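Local coordinates for protein beta-agarase B (Zobellia galactanivorans, PDB 4ATF) that hydrolyses beta-1,4-linkages between beta-D-galactose and 3,6-anhydro-alpha-L-galactose in agarose, cutting the chain at random with retention of anomeric configuration, at residues 123-128 against 262-267; 165-170 against 178-183. The protein carries 1 engineered substitution. All coordinates share one frame; numbering follows the deposited sequence.

How the contacts relate
Both contacts are buried, and both touch the same galactose of the bound agaro-oligosaccharide, from different strands of the curved sheet that cradles the substrate in the GH16 jelly roll. Contact 1 joins strands 125-132 and 255-262, far apart in sequence; contact 2 is a local hairpin of strands 164-172 and 177-179, nested within the chain span that contact 1 closes. Strand 137-145, which pairs with both 125-132 and 164-172, links them; their centres lie about 15 Å apart. Contact 1 combines one antiparallel backbone pair with an arginine-carbonyl bond from helix 265-268 and offers the sugar a carboxylate, whereas contact 2 presents the face of a histidine fixed by an aspartate.

Contact 1: residues 123-128 against 262-267; sequences TLASDV and EDQTWR. With GAL (beta-D-galactopyranose), chain E.
Glu262 and Ala125 form an antiparallel hydrogen-bonded pair: Ala125 N donates to Glu262 O at 2.9 Å, and the longer return bond, Glu262 N to Ala125 O, spans 3.2 Å. Both side chains leave the sheet on its substrate face, where the small Ala125 CB lies 4.4 Å from Glu262 CB. From there Glu262 runs extended beyond CG, its methylene CG passing 3.6 Å from Asp127 OD2, and OE1 accepts a short 2.6 Å bond from O4 of the galactose. Asn260 donates to the other oxygen, OE2, so both carboxylate oxygens have a partner. Past the strand end, Arg267, on helix 265-268, reaches back with its chain bent at chi3 (108°). Its NH2 donates to Thr123 O at 2.8 Å, nearly straight (163°), meeting a lone pair in the carbonyl plane, and the acceptor lies close to the guanidinium plane. Phe160 makes a cation-pi contact with the same group. A leucine in place of Arg267 would probably leave Thr123 O without this donor and Phe160 without its cation, loosening the link between the helix and the turn before strand 125-132. Asp127 OD2 and Glu262 OE2 stand 4.0 Å apart, and the Asn260 N-H on Glu262 OE2 may ease the proximity of the two carboxylates; that of Glu262 is an acceptor for the sugar O4 hydroxyl, in keeping with its experimentally established substrate binding.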
loop_
_atom_site.group_PDB
_atom_site.type_symbol
_atom_site.label_atom_id
_atom_site.label_comp_id
_atom_site.label_asym_id
_atom_site.label_seq_id
_atom_site.Cartn_x
_atom_site.Cartn_y
_atom_site.Cartn_z
ATOM N N THR A 123 14.399 -4.107 -4.199
ATOM C CA THR A 123 14.253 -2.683 -4.534
ATOM C C THR A 123 12.852 -2.426 -4.997
ATOM O O THR A 123 12.441 -1.256 -5.083
ATOM C CB THR A 123 15.247 -2.228 -5.692
ATOM O OG1 THR A 123 15.190 -3.180 -6.768
ATOM C CG2 THR A 123 16.699 -2.177 -5.140
ATOM N N LEU A 124 12.085 -3.489 -5.206
ATOM C CA LEU A 124 10.663 -3.303 -5.569
ATOM C C LEU A 124 9.870 -2.816 -4.374
ATOM O O LEU A 124 10.270 -3.095 -3.237
ATOM C CB LEU A 124 10.046 -4.652 -5.960
ATOM C CG LEU A 124 10.584 -5.251 -7.274
ATOM C CD1 LEU A 124 9.821 -6.615 -7.430
ATOM C CD2 LEU A 124 10.419 -4.374 -8.462
ATOM N N ALA A 125 8.782 -2.079 -4.612
ATOM C CA ALA A 125 7.875 -1.642 -3.524
ATOM C C ALA A 125 7.034 -2.773 -2.974
ATOM O O ALA A 125 6.590 -3.623 -3.757
ATOM C CB ALA A 125 6.925 -0.453 -4.001
ATOM N N SER A 126 6.836 -2.796 -1.652
ATOM C CA SER A 126 5.877 -3.675 -0.940
ATOM C C SER A 126 4.727 -2.797 -0.487
ATOM O O SER A 126 4.959 -1.868 0.276
ATOM C CB SER A 126 6.564 -4.260 0.298
ATOM O OG SER A 126 7.683 -5.057 -0.062
ATOM N N ASP A 127 3.508 -3.010 -1.000
ATOM C CA ASP A 127 2.411 -2.031 -0.845
ATOM C C ASP A 127 1.146 -2.643 -0.248
ATOM O O ASP A 127 0.697 -3.722 -0.705
ATOM C CB ASP A 127 2.016 -1.504 -2.238
ATOM C CG ASP A 127 3.145 -0.753 -2.919
ATOM O OD1 ASP A 127 3.797 0.040 -2.216
ATOM O OD2 ASP A 127 3.384 -0.974 -4.160
ATOM N N VAL A 128 0.511 -1.907 0.680
ATOM C CA VAL A 128 -0.870 -2.136 1.082
ATOM C C VAL A 128 -1.495 -0.747 1.037
ATOM O O VAL A 128 -1.045 0.172 1.743
ATOM C CB VAL A 128 -0.959 -2.669 2.547
ATOM C CG1 VAL A 128 -2.421 -2.815 3.017
ATOM C CG2 VAL A 128 -0.221 -4.026 2.669
ATOM N N GLU A 262 5.430 -3.445 -6.768
ATOM C CA GLU A 262 5.509 -2.548 -7.966
ATOM C C GLU A 262 6.948 -2.182 -8.241
ATOM O O GLU A 262 7.719 -1.913 -7.303
ATOM C CB GLU A 262 4.766 -1.174 -7.807
ATOM C CG GLU A 262 3.276 -1.244 -7.785
ATOM C CD GLU A 262 2.571 0.141 -7.554
ATOM O OE1 GLU A 262 3.236 1.183 -7.477
ATOM O OE2 GLU A 262 1.337 0.170 -7.349
ATOM N N ASP A 263 7.306 -2.116 -9.518
ATOM C CA ASP A 263 8.477 -1.347 -9.895
ATOM C C ASP A 263 7.962 0.055 -10.315
ATOM O O ASP A 263 7.130 0.143 -11.207
ATOM C CB ASP A 263 9.179 -2.007 -11.103
ATOM C CG ASP A 263 10.307 -1.156 -11.628
ATOM O OD1 ASP A 263 10.044 -0.310 -12.547
ATOM O OD2 ASP A 263 11.465 -1.375 -11.157
ATOM N N GLN A 264 8.460 1.138 -9.719
ATOM C CA GLN A 264 7.991 2.458 -10.116
ATOM C C GLN A 264 9.014 3.191 -11.051
ATOM O O GLN A 264 10.224 3.010 -10.928
ATOM C CB GLN A 264 7.715 3.241 -8.842
ATOM C CG GLN A 264 6.515 2.625 -8.188
ATOM C CD GLN A 264 6.426 2.784 -6.704
ATOM O OE1 GLN A 264 5.448 2.299 -6.047
ATOM N NE2 GLN A 264 7.362 3.490 -6.136
ATOM N N THR A 265 8.484 4.003 -11.987
ATOM C CA THR A 265 9.335 4.736 -12.948
ATOM C C THR A 265 10.407 5.640 -12.287
ATOM O O THR A 265 11.557 5.723 -12.734
ATOM C CB THR A 265 8.498 5.585 -13.951
ATOM O OG1 THR A 265 7.552 4.721 -14.574
ATOM C CG2 THR A 265 9.428 6.182 -15.074
ATOM N N TRP A 266 10.067 6.301 -11.195
ATOM C CA TRP A 266 11.073 7.204 -10.592
ATOM C C TRP A 266 12.312 6.428 -10.048
ATOM O O TRP A 266 13.365 7.050 -9.789
ATOM C CB TRP A 266 10.440 8.073 -9.481
ATOM C CG TRP A 266 10.035 7.367 -8.186
ATOM C CD1 TRP A 266 8.895 6.664 -7.961
ATOM C CD2 TRP A 266 10.785 7.304 -6.952
ATOM N NE1 TRP A 266 8.877 6.136 -6.647
ATOM C CE2 TRP A 266 10.009 6.543 -6.009
ATOM C CE3 TRP A 266 12.013 7.829 -6.541
ATOM C CZ2 TRP A 266 10.414 6.309 -4.712
ATOM C CZ3 TRP A 266 12.439 7.582 -5.212
ATOM C CH2 TRP A 266 11.635 6.821 -4.313
ATOM N N ARG A 267 12.149 5.092 -9.893
ATOM C CA ARG A 267 13.194 4.175 -9.360
ATOM C C ARG A 267 13.904 3.492 -10.517
ATOM O O ARG A 267 15.126 3.507 -10.545
ATOM C CB ARG A 267 12.622 3.068 -8.411
ATOM C CG ARG A 267 11.851 3.448 -7.103
ATOM C CD ARG A 267 11.827 2.135 -6.175
ATOM N NE ARG A 267 12.722 2.655 -5.308
ATOM C CZ ARG A 267 13.661 2.190 -4.544
ATOM N NH1 ARG A 267 14.171 3.225 -3.931
ATOM N NH2 ARG A 267 14.058 0.912 -4.291
HETATM C C1 GAL E . 1.044 5.267 -4.315
HETATM C C2 GAL E . 0.823 5.642 -5.773
HETATM C C3 GAL E . -0.014 4.664 -6.604
HETATM C C4 GAL E . 0.662 3.286 -6.457
HETATM C C5 GAL E . 0.864 2.973 -4.946
HETATM C C6 GAL E . 1.429 1.567 -4.675
HETATM O O2 GAL E . 0.108 6.842 -5.712
HETATM O O3 GAL E . 0.064 5.172 -7.947
HETATM O O4 GAL E . 1.918 3.367 -7.078
HETATM O O5 GAL E . 1.592 3.965 -4.209
HETATM O O6 GAL E . 1.456 1.460 -3.250
#

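Contact 2: residues 165-170 against 178-183; sequences HISHHV and DYQPKD. With GAL (beta-D-galactopyranose), chain E.
His169 stands between Gln180 and the galactose, with Asp178 at its edge, and all three protein residues are known to bind substrate. Its CB begins 3.6 Å from Tyr179 O. The first torsion, chi1 -65°, sets CG anti to the carbonyl carbon and brings the ring toward the hairpin partner, and the turn about CB-CG (chi2 -111°) points ND1 at Asp178. There ND1 donates to Asp178 OD1 at 2.7 Å, almost perfectly straight (177°) and in the ring plane, on the syn lone pair of the carboxylate; this fixes the rotation of the imidazole. Farther round, CE1 lies 3.5 Å from Gln180 CD, for the Gln180 chain runs alongside in the same direction. Gln180 CB makes a CH-pi contact over one face of the His169 ring, 3.7 Å from its centroid. Over the opposite face, above the ring centre, sits O2 of the galactose, met by His169 CD2 at 3.4 Å and NE2 at 3.3 Å. The sugar thus meets the imidazole from above, not at its rim. Next along the hairpin, Val170 and Tyr179 form an antiparallel hydrogen-bonded pair, with Val170 N on Tyr179 O at 3.1 Å. Two residues on, at the following hydrogen-bonded position, Pro181 has no N-H to offer His168 O, consistent with the pairing ending here. That buried carbonyl has no hydrogen-bond partner in the model; among its carbon neighbours, Gln180 CA makes a CA-H...O contact at 3.3 Å. A water bridges Pro181 O and His165 NE2, while His165 ND1 bonds to Asp143, the engineered residue at the inferred proton-donor position. Strand 164-172 also pairs with strands 137-145 and 187-188; on the former, His169 touches Glu138, the nucleophile by similarity; strand 218-224 packs against Ile166 and Pro181.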
loop_
_atom_site.group_PDB
_atom_site.type_symbol
_atom_site.label_atom_id
_atom_site.label_comp_id
_atom_site.label_asym_id
_atom_site.label_seq_id
_atom_site.Cartn_x
_atom_site.Cartn_y
_atom_site.Cartn_z
ATOM N N HIS A 165 7.079 4.675 3.821
ATOM C CA HIS A 165 6.460 5.872 3.300
ATOM C C HIS A 165 4.993 5.840 3.701
ATOM O O HIS A 165 4.310 4.908 3.368
ATOM C CB HIS A 165 6.572 5.861 1.809
ATOM C CG HIS A 165 6.108 7.130 1.179
ATOM N ND1 HIS A 165 5.388 7.150 0.015
ATOM C CD2 HIS A 165 6.242 8.417 1.576
ATOM C CE1 HIS A 165 5.104 8.409 -0.291
ATOM N NE2 HIS A 165 5.628 9.197 0.632
ATOM N N ILE A 166 4.544 6.808 4.464
ATOM C CA ILE A 166 3.161 6.819 4.936
ATOM C C ILE A 166 2.484 8.047 4.403
ATOM O O ILE A 166 2.705 9.120 4.911
ATOM C CB ILE A 166 3.050 6.701 6.527
ATOM C CG1 ILE A 166 4.174 7.499 7.223
ATOM C CG2 ILE A 166 3.158 5.190 6.933
ATOM C CD1 ILE A 166 4.021 7.555 8.768
ATOM N N SER A 167 1.593 7.884 3.443
ATOM C CA SER A 167 1.123 9.062 2.706
ATOM C C SER A 167 -0.309 8.838 2.178
ATOM O O SER A 167 -0.970 7.841 2.527
ATOM C CB SER A 167 2.129 9.317 1.552
ATOM O OG SER A 167 1.998 10.645 1.050
ATOM N N HIS A 168 -0.771 9.800 1.374
ATOM C CA HIS A 168 -2.077 9.763 0.733
ATOM C C HIS A 168 -1.937 10.610 -0.541
ATOM O O HIS A 168 -1.000 11.449 -0.637
ATOM C CB HIS A 168 -3.171 10.320 1.694
ATOM C CG HIS A 168 -3.226 11.818 1.730
ATOM N ND1 HIS A 168 -2.392 12.575 2.531
ATOM C CD2 HIS A 168 -3.981 12.704 1.028
ATOM C CE1 HIS A 168 -2.654 13.860 2.347
ATOM N NE2 HIS A 168 -3.617 13.969 1.446
ATOM N N HIS A 169 -2.830 10.416 -1.520
ATOM C CA HIS A 169 -2.754 11.185 -2.780
ATOM C C HIS A 169 -4.147 11.629 -3.146
ATOM O O HIS A 169 -5.093 10.896 -2.887
ATOM C CB HIS A 169 -2.220 10.331 -3.973
ATOM C CG HIS A 169 -0.805 9.877 -3.830
ATOM N ND1 HIS A 169 0.207 10.372 -4.618
ATOM C CD2 HIS A 169 -0.230 8.935 -3.022
ATOM C CE1 HIS A 169 1.358 9.795 -4.280
ATOM N NE2 HIS A 169 1.124 8.924 -3.310
ATOM N N VAL A 170 -4.263 12.780 -3.795
ATOM C CA VAL A 170 -5.487 13.129 -4.502
ATOM C C VAL A 170 -5.062 13.407 -5.919
ATOM O O VAL A 170 -3.946 13.948 -6.143
ATOM C CB VAL A 170 -6.294 14.269 -3.815
ATOM C CG1 VAL A 170 -6.905 13.767 -2.473
ATOM C CG2 VAL A 170 -5.461 15.508 -3.603
ATOM N N ASP A 178 -0.948 14.936 -9.678
ATOM C CA ASP A 178 -0.876 14.099 -8.469
ATOM C C ASP A 178 -0.401 14.985 -7.340
ATOM O O ASP A 178 0.676 15.593 -7.458
ATOM C CB ASP A 178 0.148 12.989 -8.777
ATOM C CG ASP A 178 0.476 12.128 -7.604
ATOM O OD1 ASP A 178 -0.104 12.274 -6.486
ATOM O OD2 ASP A 178 1.358 11.281 -7.792
ATOM N N TYR A 179 -1.187 15.082 -6.250
ATOM C CA TYR A 179 -0.689 15.686 -5.005
ATOM C C TYR A 179 -0.492 14.650 -3.880
ATOM O O TYR A 179 -1.386 13.811 -3.643
ATOM C CB TYR A 179 -1.730 16.715 -4.494
ATOM C CG TYR A 179 -1.379 17.141 -3.058
ATOM C CD1 TYR A 179 -0.360 18.120 -2.811
ATOM C CD2 TYR A 179 -2.012 16.490 -1.936
ATOM C CE1 TYR A 179 0.013 18.492 -1.469
ATOM C CE2 TYR A 179 -1.668 16.851 -0.594
ATOM C CZ TYR A 179 -0.677 17.862 -0.366
ATOM O OH TYR A 179 -0.369 18.165 0.952
ATOM N N GLN A 180 0.636 14.700 -3.150
ATOM C CA GLN A 180 0.744 14.013 -1.848
ATOM C C GLN A 180 1.548 14.958 -0.919
ATOM O O GLN A 180 2.321 15.821 -1.424
ATOM C CB GLN A 180 1.468 12.624 -1.976
ATOM C CG GLN A 180 2.930 12.752 -2.517
ATOM C CD GLN A 180 3.760 11.477 -2.348
ATOM O OE1 GLN A 180 4.656 11.183 -3.170
ATOM N NE2 GLN A 180 3.493 10.724 -1.288
ATOM N N PRO A 181 1.412 14.793 0.423
ATOM C CA PRO A 181 2.282 15.584 1.298
ATOM C C PRO A 181 3.743 15.156 1.070
ATOM O O PRO A 181 3.996 13.954 0.752
ATOM C CB PRO A 181 1.839 15.202 2.725
ATOM C CG PRO A 181 0.500 14.538 2.572
ATOM C CD PRO A 181 0.505 13.899 1.186
ATOM N N LYS A 182 4.693 16.092 1.181
ATOM C CA LYS A 182 6.102 15.724 0.915
ATOM C C LYS A 182 7.059 16.140 2.056
ATOM O O LYS A 182 8.270 16.107 1.883
ATOM C CB LYS A 182 6.578 16.196 -0.502
ATOM C CG LYS A 182 5.985 15.335 -1.635
ATOM C CD LYS A 182 6.701 15.497 -2.960
ATOM C CE LYS A 182 6.110 14.573 -4.025
ATOM N NZ LYS A 182 7.006 14.437 -5.241
ATOM N N ASP A 183 6.489 16.477 3.243
ATOM C CA ASP A 183 7.309 16.877 4.419
ATOM C C ASP A 183 8.085 15.634 4.942
ATOM O O ASP A 183 7.745 14.482 4.592
ATOM C CB ASP A 183 6.443 17.548 5.513
ATOM C CG ASP A 183 5.385 16.581 6.114
ATOM O OD1 ASP A 183 4.371 16.281 5.440
ATOM O OD2 ASP A 183 5.589 16.085 7.245
HETATM C C1 GAL E . 1.044 5.267 -4.315
HETATM C C2 GAL E . 0.823 5.642 -5.773
HETATM C C3 GAL E . -0.014 4.664 -6.604
HETATM C C4 GAL E . 0.662 3.286 -6.457
HETATM C C5 GAL E . 0.864 2.973 -4.946
HETATM C C6 GAL E . 1.429 1.567 -4.675
HETATM O O2 GAL E . 0.108 6.842 -5.712
HETATM O O3 GAL E . 0.064 5.172 -7.947
HETATM O O4 GAL E . 1.918 3.367 -7.078
HETATM O O5 GAL E . 1.592 3.965 -4.209
HETATM O O6 GAL E . 1.456 1.460 -3.250
HETATM O O HOH W 1 5.897 11.946 0.816
#